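Local coordinates for protein predicted ATPase of the ABC class (Vibrio vulnificus, PDB 5D6A) that binds the ATP analogue AMP-PNP and, as a predicted ATPase of the ABC class, probably hydrolyses ATP, at residues Leu185-Val190 with His285-Gly290; Val191-Ala196 with Ala245-Tyr250; Leu316-Asn321 with Ala454-Phe459; Pro460-His465 with Ser569-Asn574. All coordinates share one frame; numbering follows the deposited sequence.

Overall arrangement
The first element to take part in these contacts is helix 181-199, which serves two of them. Its first half meets the loop after strand 284-285, closing the loop of interaction 1; its second half meets the turn between strands 240-245 and 249-257, and interaction 2 is nested inside that closure. The two touch, since Asn247 also reaches Gln189 O and Gln194 reaches His285 N. Interaction 3 closes a separate loop after interaction 1 has closed, joining 316-321 to 454-459, their centres about 44 Å apart. Interaction 4 follows in series: its first segment adjoins 454-459, and pairing strand 463-465 with strand 571-572 closes the last loop near the C terminus. Nothing crosses.

Interaction 1 of 4, residues Leu185-Val190 with His285-Gly290; sequences LTHCQV and HIPGDG. Unlike the reference sequence in segment 285-290: Gly288 (reference Ser).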
loop_
_atom_site.group_PDB
_atom_site.type_symbol
_atom_site.label_atom_id
_atom_site.label_comp_id
_atom_site.label_asym_id
_atom_site.label_seq_id
_atom_site.Cartn_x
_atom_site.Cartn_y
_atom_site.Cartn_z
ATOM N N LEU A 185 2.955 15.651 34.503
ATOM C CA LEU A 185 4.123 15.005 35.088
ATOM C C LEU A 185 4.171 13.540 34.671
ATOM O O LEU A 185 5.186 13.066 34.169
ATOM C CB LEU A 185 4.097 15.127 36.615
ATOM C CG LEU A 185 4.124 16.555 37.176
ATOM C CD1 LEU A 185 3.930 16.547 38.683
ATOM C CD2 LEU A 185 5.417 17.266 36.806
ATOM N N THR A 186 3.062 12.835 34.858
ATOM C CA THR A 186 2.975 11.424 34.488
ATOM C C THR A 186 3.359 11.204 33.024
ATOM O O THR A 186 4.071 10.257 32.694
ATOM C CB THR A 186 1.549 10.878 34.703
ATOM O OG1 THR A 186 1.166 11.054 36.072
ATOM C CG2 THR A 186 1.471 9.394 34.338
ATOM N N HIS A 187 2.885 12.088 32.154
ATOM C CA HIS A 187 3.160 11.985 30.727
ATOM C C HIS A 187 4.661 12.147 30.464
ATOM O O HIS A 187 5.274 11.327 29.779
ATOM C CB HIS A 187 2.362 13.045 29.967
ATOM C CG HIS A 187 2.333 12.838 28.488
ATOM N ND1 HIS A 187 1.337 12.123 27.859
ATOM C CD2 HIS A 187 3.171 13.255 27.511
ATOM C CE1 HIS A 187 1.564 12.107 26.558
ATOM N NE2 HIS A 187 2.671 12.786 26.321
ATOM N N CYS A 188 5.245 13.201 31.028
ATOM C CA CYS A 188 6.673 13.481 30.866
ATOM C C CYS A 188 7.558 12.419 31.515
ATOM O O CYS A 188 8.655 12.141 31.033
ATOM C CB CYS A 188 7.017 14.844 31.467
ATOM S SG CYS A 188 6.124 16.226 30.727
ATOM N N GLN A 189 7.081 11.839 32.612
ATOM C CA GLN A 189 7.843 10.819 33.335
ATOM C C GLN A 189 7.939 9.504 32.577
ATOM O O GLN A 189 8.988 8.867 32.577
ATOM C CB GLN A 189 7.239 10.584 34.715
ATOM C CG GLN A 189 7.422 11.754 35.660
ATOM C CD GLN A 189 6.562 11.643 36.899
ATOM O OE1 GLN A 189 5.929 10.613 37.143
ATOM N NE2 GLN A 189 6.528 12.708 37.687
ATOM N N VAL A 190 6.850 9.099 31.934
ATOM C CA VAL A 190 6.852 7.857 31.166
ATOM C C VAL A 190 7.799 7.981 29.978
ATOM O O VAL A 190 8.503 7.031 29.642
ATOM C CB VAL A 190 5.437 7.468 30.691
ATOM C CG1 VAL A 190 5.489 6.271 29.752
ATOM C CG2 VAL A 190 4.548 7.158 31.887
ATOM N N HIS A 285 6.084 5.622 23.248
ATOM C CA HIS A 285 4.621 5.596 23.218
ATOM C C HIS A 285 4.006 6.261 24.444
ATOM O O HIS A 285 4.647 6.386 25.491
ATOM C CB HIS A 285 4.102 4.167 23.056
ATOM C CG HIS A 285 4.348 3.593 21.695
ATOM N ND1 HIS A 285 5.488 2.885 21.378
ATOM C CD2 HIS A 285 3.606 3.639 20.562
ATOM C CE1 HIS A 285 5.432 2.513 20.111
ATOM N NE2 HIS A 285 4.302 2.959 19.594
ATOM N N ILE A 286 2.752 6.684 24.293
ATOM C CA ILE A 286 2.024 7.363 25.362
ATOM C C ILE A 286 1.608 6.395 26.463
ATOM O O ILE A 286 1.589 5.184 26.247
ATOM C CB ILE A 286 0.759 8.075 24.830
ATOM C CG1 ILE A 286 -0.279 7.056 24.327
ATOM C CG2 ILE A 286 1.131 9.076 23.741
ATOM C CD1 ILE A 286 -1.548 7.682 23.792
ATOM N N PRO A 287 1.280 6.926 27.657
ATOM C CA PRO A 287 0.838 6.063 28.749
ATOM C C PRO A 287 -0.457 5.329 28.409
ATOM O O PRO A 287 -1.292 5.854 27.671
ATOM C CB PRO A 287 0.606 7.046 29.904
ATOM C CG PRO A 287 1.432 8.238 29.576
ATOM C CD PRO A 287 1.420 8.331 28.086
ATOM N N GLY A 288 -0.604 4.119 28.938
ATOM C CA GLY A 288 -1.792 3.304 28.698
ATOM C C GLY A 288 -1.809 2.627 27.338
ATOM O O GLY A 288 -2.690 1.810 27.059
ATOM N N ASP A 289 -0.830 2.960 26.495
ATOM C CA ASP A 289 -0.740 2.391 25.155
ATOM C C ASP A 289 -0.468 0.893 25.174
ATOM O O ASP A 289 -0.840 0.182 24.239
ATOM C CB ASP A 289 0.385 3.064 24.377
ATOM C CG ASP A 289 0.589 2.452 23.011
ATOM O OD1 ASP A 289 -0.381 2.386 22.228
ATOM O OD2 ASP A 289 1.729 2.045 22.712
ATOM N N GLY A 290 0.205 0.428 26.226
ATOM C CA GLY A 290 0.553 -0.981 26.362
ATOM C C GLY A 290 2.000 -1.259 25.989
ATOM O O GLY A 290 2.555 -2.289 26.374
#
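Pro287 sits against helix 181-199 where His187 and Val190, one turn apart, face the loop 285-290. Its CG meets Val190 CG2 at 4.0 Å, and its CD lies 3.8 Å from His187 ND1, the proline ring and the histidine side chain crossing at about a right angle. Ile286 adds a looser touch, CG2 to His187 CE1 at 4.2 Å. No hydrogen bond passes between the two segments, so the contact rests on van der Waals packing.

The imidazole reaches the loop with CG anti to the backbone N (chi1 -167°), which brings its ND1/CE1 side to Pro287 CD and Ile286 CG2. In Val190 the branch beside the backbone N, CG2, does the touching. Further out, His187 NE2 is hydrogen-bonded to Asp100 OD2 and Phe101 meets the ring edge-to-face; helix 92-109 thus probably holds the imidazole in the setting in which it meets Pro287. On the loop side a type II beta turn runs from Ile286 to Asp289, with Gly288, a serine in the reference sequence, in its third position at positive phi and Asp289 N bonded to Ile286 O at 3.3 Å. Asp289 is engaged in salt bridges with Arg218 and Arg291, and Ile286 shares backbone hydrogen bonding with Gln123. The arrangement is a proline-bearing type II turn packed on the side of a helix, here joining helix 181-199 to the loop leading into strand 294-296.

Interaction 2 of 4, residues Val191-Ala196 with Ala245-Tyr250; sequences VEDQEA and APNRGY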
loop_
_atom_site.group_PDB
_atom_site.type_symbol
_atom_site.label_atom_id
_atom_site.label_comp_id
_atom_site.label_asym_id
_atom_site.label_seq_id
_atom_site.Cartn_x
_atom_site.Cartn_y
_atom_site.Cartn_z
ATOM N N VAL A 191 7.822 9.153 29.350
ATOM C CA VAL A 191 8.711 9.386 28.210
ATOM C C VAL A 191 10.159 9.424 28.682
ATOM O O VAL A 191 11.043 8.872 28.028
ATOM C CB VAL A 191 8.369 10.691 27.465
ATOM C CG1 VAL A 191 9.357 10.934 26.330
ATOM C CG2 VAL A 191 6.947 10.633 26.925
ATOM N N GLU A 192 10.393 10.074 29.820
ATOM C CA GLU A 192 11.735 10.162 30.389
ATOM C C GLU A 192 12.234 8.758 30.731
ATOM O O GLU A 192 13.403 8.435 30.512
ATOM C CB GLU A 192 11.741 11.050 31.636
ATOM C CG GLU A 192 13.125 11.304 32.217
ATOM C CD GLU A 192 13.101 12.242 33.411
ATOM O OE1 GLU A 192 12.086 12.265 34.138
ATOM O OE2 GLU A 192 14.107 12.949 33.635
ATOM N N ASP A 193 11.337 7.934 31.272
ATOM C CA ASP A 193 11.672 6.557 31.615
ATOM C C ASP A 193 12.024 5.773 30.356
ATOM O O ASP A 193 12.978 4.998 30.353
ATOM C CB ASP A 193 10.513 5.874 32.352
ATOM C CG ASP A 193 10.307 6.410 33.765
ATOM O OD1 ASP A 193 11.072 7.302 34.201
ATOM O OD2 ASP A 193 9.381 5.923 34.447
ATOM N N GLN A 194 11.253 5.979 29.290
ATOM C CA GLN A 194 11.513 5.303 28.017
ATOM C C GLN A 194 12.896 5.626 27.460
ATOM O O GLN A 194 13.599 4.733 26.985
ATOM C CB GLN A 194 10.430 5.638 26.994
ATOM C CG GLN A 194 9.161 4.836 27.204
ATOM C CD GLN A 194 8.019 5.281 26.315
ATOM O OE1 GLN A 194 7.608 4.562 25.406
ATOM N NE2 GLN A 194 7.514 6.481 26.560
ATOM N N GLU A 195 13.289 6.895 27.523
ATOM C CA GLU A 195 14.606 7.293 27.040
ATOM C C GLU A 195 15.679 6.662 27.920
ATOM O O GLU A 195 16.652 6.101 27.415
ATOM C CB GLU A 195 14.752 8.817 27.029
ATOM C CG GLU A 195 16.106 9.318 26.537
ATOM C CD GLU A 195 16.429 8.888 25.113
ATOM O OE1 GLU A 195 15.496 8.534 24.356
ATOM O OE2 GLU A 195 17.624 8.919 24.745
ATOM N N ALA A 196 15.485 6.751 29.235
ATOM C CA ALA A 196 16.418 6.184 30.208
ATOM C C ALA A 196 16.606 4.683 29.995
ATOM O O ALA A 196 17.721 4.184 30.064
ATOM C CB ALA A 196 15.938 6.459 31.625
ATOM N N ALA A 245 14.261 2.805 35.833
ATOM C CA ALA A 245 13.798 4.083 35.309
ATOM C C ALA A 245 13.797 5.098 36.451
ATOM O O ALA A 245 13.491 4.747 37.594
ATOM C CB ALA A 245 12.412 3.941 34.711
ATOM N N PRO A 246 14.128 6.364 36.149
ATOM C CA PRO A 246 14.202 7.396 37.189
ATOM C C PRO A 246 12.889 7.689 37.915
ATOM O O PRO A 246 12.912 8.122 39.066
ATOM C CB PRO A 246 14.683 8.638 36.425
ATOM C CG PRO A 246 14.335 8.383 35.001
ATOM C CD PRO A 246 14.428 6.900 34.811
ATOM N N ASN A 247 11.760 7.446 37.258
ATOM C CA ASN A 247 10.459 7.732 37.860
ATOM C C ASN A 247 9.740 6.490 38.367
ATOM O O ASN A 247 9.330 6.442 39.522
ATOM C CB ASN A 247 9.595 8.486 36.859
ATOM C CG ASN A 247 10.220 9.803 36.449
ATOM O OD1 ASN A 247 10.591 10.614 37.300
ATOM N ND2 ASN A 247 10.339 10.029 35.144
ATOM N N ARG A 248 9.589 5.489 37.507
ATOM C CA ARG A 248 8.903 4.258 37.893
ATOM C C ARG A 248 9.761 3.385 38.812
ATOM O O ARG A 248 9.229 2.640 39.642
ATOM C CB ARG A 248 8.477 3.464 36.654
ATOM C CG ARG A 248 7.790 2.150 36.986
ATOM C CD ARG A 248 7.234 1.458 35.756
ATOM N NE ARG A 248 6.726 0.129 36.093
ATOM C CZ ARG A 248 6.170 -0.714 35.226
ATOM N NH1 ARG A 248 6.037 -0.376 33.946
ATOM N NH2 ARG A 248 5.741 -1.902 35.642
ATOM N N GLY A 249 11.082 3.485 38.664
ATOM C CA GLY A 249 12.009 2.698 39.471
ATOM C C GLY A 249 12.410 1.433 38.739
ATOM O O GLY A 249 12.621 1.453 37.525
ATOM N N TYR A 250 12.508 0.328 39.471
ATOM C CA TYR A 250 12.893 -0.949 38.877
ATOM C C TYR A 250 11.754 -1.568 38.061
ATOM O O TYR A 250 10.617 -1.639 38.526
ATOM C CB TYR A 250 13.350 -1.928 39.960
ATOM C CG TYR A 250 14.558 -1.454 40.739
ATOM C CD1 TYR A 250 15.849 -1.673 40.262
ATOM C CD2 TYR A 250 14.411 -0.789 41.952
ATOM C CE1 TYR A 250 16.958 -1.241 40.970
ATOM C CE2 TYR A 250 15.513 -0.352 42.666
ATOM C CZ TYR A 250 16.783 -0.581 42.172
ATOM O OH TYR A 250 17.878 -0.152 42.881
HETATM O O HOH W 1 11.450 13.636 36.787
#
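Asp193 and Asn247 approach obliquely, carboxylate and amide planes 30° apart, with the aspartate directed at the turn linking strands 240-245 and 249-257. Each carboxylate oxygen takes one backbone N-H on its syn side: OD1 accepts from Asn247 N at 3.1 Å and OD2 from Arg248 N, also at 3.1 Å, both somewhat out of the carboxylate plane. Ala245 CB lies over one face of the carboxylate, 3.4 Å from Asp193 CG.

Glu192 crosses Asn247 at about a right angle. Its CG is anti to the backbone N (chi1 -174°) and the chain runs on extended, carrying OE1 to Asn247 ND2 at 3.0 Å in a fairly straight bond (162° at the hydrogen) on the anti side. A water donates to both Glu192 OE1 and Asn247 OD1. One helical turn beyond Glu192, Ala196 CB meets Pro246 CD at 3.6 Å.

Asn247 ND2 serves Glu192 OE1 and Gln189 O, while its bent contact with Asp193 OD1 is weak and can only share a hydrogen. Ser91 OG bonds the other oxygen of Glu192. Two acidic side chains thus grip the hairpin turn through neutral N-H donors, which probably temper the negative charge of both carboxylates.

Interaction 3 of 4, residues Leu316-Asn321 with Ala454-Phe459; sequences LSNYIN and APLVTF
Asn318 reads the backbone of Val457 with both ends of its amide, the two-point pairing by which an asparagine side chain can imitate a neighbouring strand's peptide group. Here it links two irregular segments of the P-loop domain: the loop between strands 311-312 and 332-334, and the run leading from helix 434-443 to strand 463-465.

Of the two hydrogen bonds, the one given by Asn318 is the shorter and straighter. ND2 donates to Val457 O at 2.8 Å with an angle of 172° at the hydrogen, and the acceptor lies in the amide plane. In return OD1 accepts from Val457 N at 3.3 Å, a longer bond whose donor stands above the carbonyl plane. The two bonds together fix the rotation of the amide, whose CG is placed beside the backbone N by chi1 of -64°.

Carbon atoms pack against the amide. Leu456 CD1 lies 3.6 Å from Asn318 CG, the two side chains crossing at about a right angle, and Phe459 CE2 is 3.9 Å from Asn318 CG, its ring set obliquely. Outside the pair, Tyr319 packs on Leu347 and Gln348 of helix 339-352, while Leu456 rests on Gln396 and Leu397 of helix 390-401. Within segment 316-321 the turn is held by Leu316 O, which accepts from both Tyr319 N at 2.9 Å and Ile320 N at 2.8 Å.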
loop_
_atom_site.group_PDB
_atom_site.type_symbol
_atom_site.label_atom_id
_atom_site.label_comp_id
_atom_site.label_asym_id
_atom_site.label_seq_id
_atom_site.Cartn_x
_atom_site.Cartn_y
_atom_site.Cartn_z
ATOM N N LEU A 316 26.409 -5.874 -3.984
ATOM C CA LEU A 316 25.745 -7.020 -3.376
ATOM C C LEU A 316 26.605 -8.286 -3.430
ATOM O O LEU A 316 26.087 -9.399 -3.323
ATOM C CB LEU A 316 24.411 -7.265 -4.080
ATOM C CG LEU A 316 23.476 -6.053 -4.140
ATOM C CD1 LEU A 316 22.189 -6.394 -4.878
ATOM C CD2 LEU A 316 23.167 -5.540 -2.743
ATOM N N SER A 317 27.915 -8.110 -3.575
ATOM C CA SER A 317 28.847 -9.239 -3.661
ATOM C C SER A 317 28.711 -10.222 -2.505
ATOM O O SER A 317 28.890 -11.420 -2.692
ATOM C CB SER A 317 30.291 -8.734 -3.722
ATOM O OG SER A 317 30.493 -7.915 -4.859
ATOM N N ASN A 318 28.396 -9.717 -1.318
ATOM C CA ASN A 318 28.255 -10.570 -0.136
ATOM C C ASN A 318 27.044 -11.495 -0.168
ATOM O O ASN A 318 26.974 -12.439 0.616
ATOM C CB ASN A 318 28.197 -9.721 1.136
ATOM C CG ASN A 318 29.478 -8.949 1.388
ATOM O OD1 ASN A 318 30.531 -9.261 0.828
ATOM N ND2 ASN A 318 29.398 -7.945 2.249
ATOM N N TYR A 319 26.094 -11.236 -1.062
ATOM C CA TYR A 319 24.892 -12.065 -1.134
ATOM C C TYR A 319 24.665 -12.624 -2.533
ATOM O O TYR A 319 24.514 -13.834 -2.700
ATOM C CB TYR A 319 23.684 -11.259 -0.655
ATOM C CG TYR A 319 23.928 -10.634 0.701
ATOM C CD1 TYR A 319 23.864 -11.401 1.860
ATOM C CD2 TYR A 319 24.247 -9.283 0.825
ATOM C CE1 TYR A 319 24.101 -10.841 3.102
ATOM C CE2 TYR A 319 24.482 -8.716 2.064
ATOM C CZ TYR A 319 24.409 -9.501 3.199
ATOM O OH TYR A 319 24.642 -8.955 4.437
ATOM N N ILE A 320 24.647 -11.749 -3.534
ATOM C CA ILE A 320 24.459 -12.175 -4.917
ATOM C C ILE A 320 25.829 -12.395 -5.551
ATOM O O ILE A 320 26.696 -11.524 -5.493
ATOM C CB ILE A 320 23.648 -11.145 -5.720
ATOM C CG1 ILE A 320 22.281 -10.943 -5.056
ATOM C CG2 ILE A 320 23.487 -11.602 -7.167
ATOM C CD1 ILE A 320 21.409 -9.904 -5.725
ATOM N N ASN A 321 26.014 -13.563 -6.156
ATOM C CA ASN A 321 27.289 -13.924 -6.772
ATOM C C ASN A 321 27.310 -13.764 -8.292
ATOM O O ASN A 321 28.312 -13.324 -8.858
ATOM C CB ASN A 321 27.644 -15.364 -6.392
ATOM C CG ASN A 321 27.807 -15.546 -4.894
ATOM O OD1 ASN A 321 28.225 -14.630 -4.188
ATOM N ND2 ASN A 321 27.488 -16.735 -4.403
ATOM N N ALA A 454 32.478 -17.855 3.173
ATOM C CA ALA A 454 33.328 -16.832 2.558
ATOM C C ALA A 454 33.335 -15.598 3.467
ATOM O O ALA A 454 32.399 -15.401 4.244
ATOM C CB ALA A 454 32.817 -16.482 1.170
ATOM N N PRO A 455 34.373 -14.748 3.360
ATOM C CA PRO A 455 34.475 -13.580 4.241
ATOM C C PRO A 455 33.517 -12.440 3.901
ATOM O O PRO A 455 33.459 -12.003 2.754
ATOM C CB PRO A 455 35.918 -13.123 4.037
ATOM C CG PRO A 455 36.229 -13.512 2.633
ATOM C CD PRO A 455 35.446 -14.765 2.347
ATOM N N LEU A 456 32.778 -11.969 4.904
ATOM C CA LEU A 456 31.846 -10.858 4.729
ATOM C C LEU A 456 32.664 -9.584 4.550
ATOM O O LEU A 456 33.351 -9.154 5.474
ATOM C CB LEU A 456 30.934 -10.727 5.949
ATOM C CG LEU A 456 29.875 -9.625 5.913
ATOM C CD1 LEU A 456 28.837 -9.921 4.845
ATOM C CD2 LEU A 456 29.201 -9.484 7.268
ATOM N N VAL A 457 32.584 -8.980 3.368
ATOM C CA VAL A 457 33.369 -7.785 3.053
ATOM C C VAL A 457 32.630 -6.475 3.343
ATOM O O VAL A 457 31.489 -6.291 2.931
ATOM C CB VAL A 457 33.793 -7.790 1.569
ATOM C CG1 VAL A 457 34.682 -6.591 1.255
ATOM C CG2 VAL A 457 34.511 -9.089 1.231
ATOM N N THR A 458 33.302 -5.576 4.060
ATOM C CA THR A 458 32.769 -4.252 4.373
ATOM C C THR A 458 33.169 -3.324 3.232
ATOM O O THR A 458 34.301 -3.387 2.756
ATOM C CB THR A 458 33.343 -3.717 5.701
ATOM O OG1 THR A 458 32.919 -4.560 6.781
ATOM C CG2 THR A 458 32.877 -2.286 5.968
ATOM N N PHE A 459 32.248 -2.466 2.795
ATOM C CA PHE A 459 32.521 -1.554 1.681
ATOM C C PHE A 459 32.382 -0.090 2.079
ATOM O O PHE A 459 31.654 0.237 3.022
ATOM C CB PHE A 459 31.545 -1.817 0.529
ATOM C CG PHE A 459 31.422 -3.259 0.151
ATOM C CD1 PHE A 459 32.428 -3.893 -0.558
ATOM C CD2 PHE A 459 30.286 -3.982 0.489
ATOM C CE1 PHE A 459 32.315 -5.227 -0.909
ATOM C CE2 PHE A 459 30.165 -5.316 0.138
ATOM C CZ PHE A 459 31.181 -5.938 -0.564
#

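Interaction 4 of 4, residues Pro460-His465 with Ser569-Asn574; sequences PPRALH and SQFRNN
A bend at chi3 (-64°) folds the Arg462 chain back over Phe571, which, with CG beside its backbone N and its ring turned by chi2 of -90°, offers it a face. The guanidinium lies almost parallel to the ring, planes 7° apart, with Arg462 CZ 4.1 Å from the centroid of Phe571: a stacked cation-pi pair. On the opposite face Leu464 CD1 makes a CH-pi contact, 4.0 Å from the same centroid, sandwiching the phenyl ring.

Strands 463-465 and 571-572 run antiparallel in a three-stranded sheet that strand 525-526 completes. Ala463 and Arg572 form a hydrogen-bonded pair: Ala463 N donates to Arg572 O at 3.1 Å and Arg572 N to Ala463 O at 3.0 Å. Leu464 and Phe571, the non-hydrogen-bonded pair beside it, send their side chains to the same face of the sheet, which brings Leu464 CD1 over the ring. His465 N donates to Gln570 O at 2.9 Å.

From outside, Arg462 NH2 takes a salt bridge to Glu352 and a hydrogen bond to Asn564, NH1 one to His312 O. On the other face of the sheet Ala463 CB meets Arg572 CG at 3.8 Å, and Arg572 makes a cation-pi contact with Trp525.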
loop_
_atom_site.group_PDB
_atom_site.type_symbol
_atom_site.label_atom_id
_atom_site.label_comp_id
_atom_site.label_asym_id
_atom_site.label_seq_id
_atom_site.Cartn_x
_atom_site.Cartn_y
_atom_site.Cartn_z
ATOM N N PRO A 460 33.081 0.806 1.358
ATOM C CA PRO A 460 32.914 2.229 1.636
ATOM C C PRO A 460 31.515 2.653 1.190
ATOM O O PRO A 460 31.015 2.127 0.194
ATOM C CB PRO A 460 33.987 2.893 0.767
ATOM C CG PRO A 460 34.291 1.906 -0.305
ATOM C CD PRO A 460 34.103 0.558 0.324
ATOM N N PRO A 461 30.882 3.595 1.911
ATOM C CA PRO A 461 29.533 3.986 1.505
ATOM C C PRO A 461 29.507 4.632 0.128
ATOM O O PRO A 461 30.498 5.232 -0.292
ATOM C CB PRO A 461 29.109 5.005 2.580
ATOM C CG PRO A 461 30.140 4.932 3.660
ATOM C CD PRO A 461 31.390 4.428 3.014
ATOM N N ARG A 462 28.385 4.494 -0.571
ATOM C CA ARG A 462 28.228 5.102 -1.886
ATOM C C ARG A 462 28.145 6.606 -1.714
ATOM O O ARG A 462 27.515 7.094 -0.775
ATOM C CB ARG A 462 26.932 4.639 -2.549
ATOM C CG ARG A 462 26.821 3.150 -2.823
ATOM C CD ARG A 462 25.373 2.796 -3.138
ATOM N NE ARG A 462 24.509 3.052 -1.982
ATOM C CZ ARG A 462 23.178 3.015 -1.996
ATOM N NH1 ARG A 462 22.513 2.746 -3.116
ATOM N NH2 ARG A 462 22.503 3.267 -0.883
ATOM N N ALA A 463 28.772 7.342 -2.619
ATOM C CA ALA A 463 28.707 8.791 -2.567
ATOM C C ALA A 463 27.376 9.238 -3.173
ATOM O O ALA A 463 26.877 8.614 -4.108
ATOM C CB ALA A 463 29.875 9.402 -3.321
ATOM N N LEU A 464 26.800 10.307 -2.633
ATOM C CA LEU A 464 25.536 10.845 -3.135
ATOM C C LEU A 464 25.787 12.142 -3.896
ATOM O O LEU A 464 26.581 12.973 -3.462
ATOM C CB LEU A 464 24.578 11.122 -1.974
ATOM C CG LEU A 464 23.223 11.759 -2.317
ATOM C CD1 LEU A 464 22.401 10.862 -3.231
ATOM C CD2 LEU A 464 22.451 12.070 -1.046
ATOM N N HIS A 465 25.107 12.314 -5.029
ATOM C CA HIS A 465 25.241 13.535 -5.820
ATOM C C HIS A 465 24.237 14.543 -5.260
ATOM O O HIS A 465 23.156 14.733 -5.822
ATOM C CB HIS A 465 24.943 13.276 -7.299
ATOM C CG HIS A 465 25.419 14.366 -8.211
ATOM N ND1 HIS A 465 26.029 14.115 -9.421
ATOM C CD2 HIS A 465 25.437 15.710 -8.056
ATOM C CE1 HIS A 465 26.359 15.258 -9.993
ATOM N NE2 HIS A 465 26.016 16.241 -9.182
ATOM N N SER A 569 17.700 9.498 -7.828
ATOM C CA SER A 569 18.888 9.630 -6.985
ATOM C C SER A 569 20.155 9.170 -7.699
ATOM O O SER A 569 20.166 8.122 -8.348
ATOM C CB SER A 569 18.728 8.824 -5.694
ATOM O OG SER A 569 17.694 9.343 -4.885
ATOM N N GLN A 570 21.217 9.964 -7.573
ATOM C CA GLN A 570 22.502 9.631 -8.177
ATOM C C GLN A 570 23.523 9.206 -7.121
ATOM O O GLN A 570 23.984 10.022 -6.320
ATOM C CB GLN A 570 23.062 10.805 -8.984
ATOM C CG GLN A 570 22.269 11.161 -10.231
ATOM C CD GLN A 570 22.997 12.156 -11.122
ATOM O OE1 GLN A 570 24.198 12.386 -10.970
ATOM N NE2 GLN A 570 22.274 12.738 -12.071
ATOM N N PHE A 571 23.850 7.915 -7.126
ATOM C CA PHE A 571 24.845 7.338 -6.232
ATOM C C PHE A 571 25.995 6.823 -7.080
ATOM O O PHE A 571 25.800 6.474 -8.245
ATOM C CB PHE A 571 24.271 6.157 -5.441
ATOM C CG PHE A 571 23.309 6.540 -4.351
ATOM C CD1 PHE A 571 23.766 6.791 -3.063
ATOM C CD2 PHE A 571 21.946 6.606 -4.594
ATOM C CE1 PHE A 571 22.887 7.124 -2.048
ATOM C CE2 PHE A 571 21.060 6.940 -3.580
ATOM C CZ PHE A 571 21.533 7.199 -2.305
ATOM N N ARG A 572 27.194 6.779 -6.507
ATOM C CA ARG A 572 28.345 6.236 -7.221
ATOM C C ARG A 572 29.210 5.427 -6.262
ATOM O O ARG A 572 28.983 5.422 -5.051
ATOM C CB ARG A 572 29.215 7.332 -7.856
ATOM C CG ARG A 572 30.112 8.065 -6.861
ATOM C CD ARG A 572 31.414 8.532 -7.497
ATOM N NE ARG A 572 31.343 9.796 -8.225
ATOM C CZ ARG A 572 31.700 10.979 -7.722
ATOM N NH1 ARG A 572 32.149 11.088 -6.473
ATOM N NH2 ARG A 572 31.610 12.065 -8.476
ATOM N N ASN A 573 30.210 4.757 -6.821
ATOM C CA ASN A 573 31.168 3.983 -6.046
ATOM C C ASN A 573 32.574 4.518 -6.268
ATOM O O ASN A 573 33.116 4.400 -7.370
ATOM C CB ASN A 573 31.117 2.501 -6.431
ATOM C CG ASN A 573 29.943 1.770 -5.807
ATOM O OD1 ASN A 573 29.591 2.010 -4.653
ATOM N ND2 ASN A 573 29.361 0.839 -6.553
ATOM N N ASN A 574 33.156 5.117 -5.231
ATOM C CA ASN A 574 34.530 5.621 -5.296
ATOM C C ASN A 574 35.452 4.407 -5.277
ATOM O O ASN A 574 36.400 4.326 -4.493
ATOM C CB ASN A 574 34.825 6.534 -4.105
ATOM C CG ASN A 574 33.910 7.744 -4.050
ATOM O OD1 ASN A 574 33.341 8.150 -5.058
ATOM N ND2 ASN A 574 33.778 8.335 -2.866
#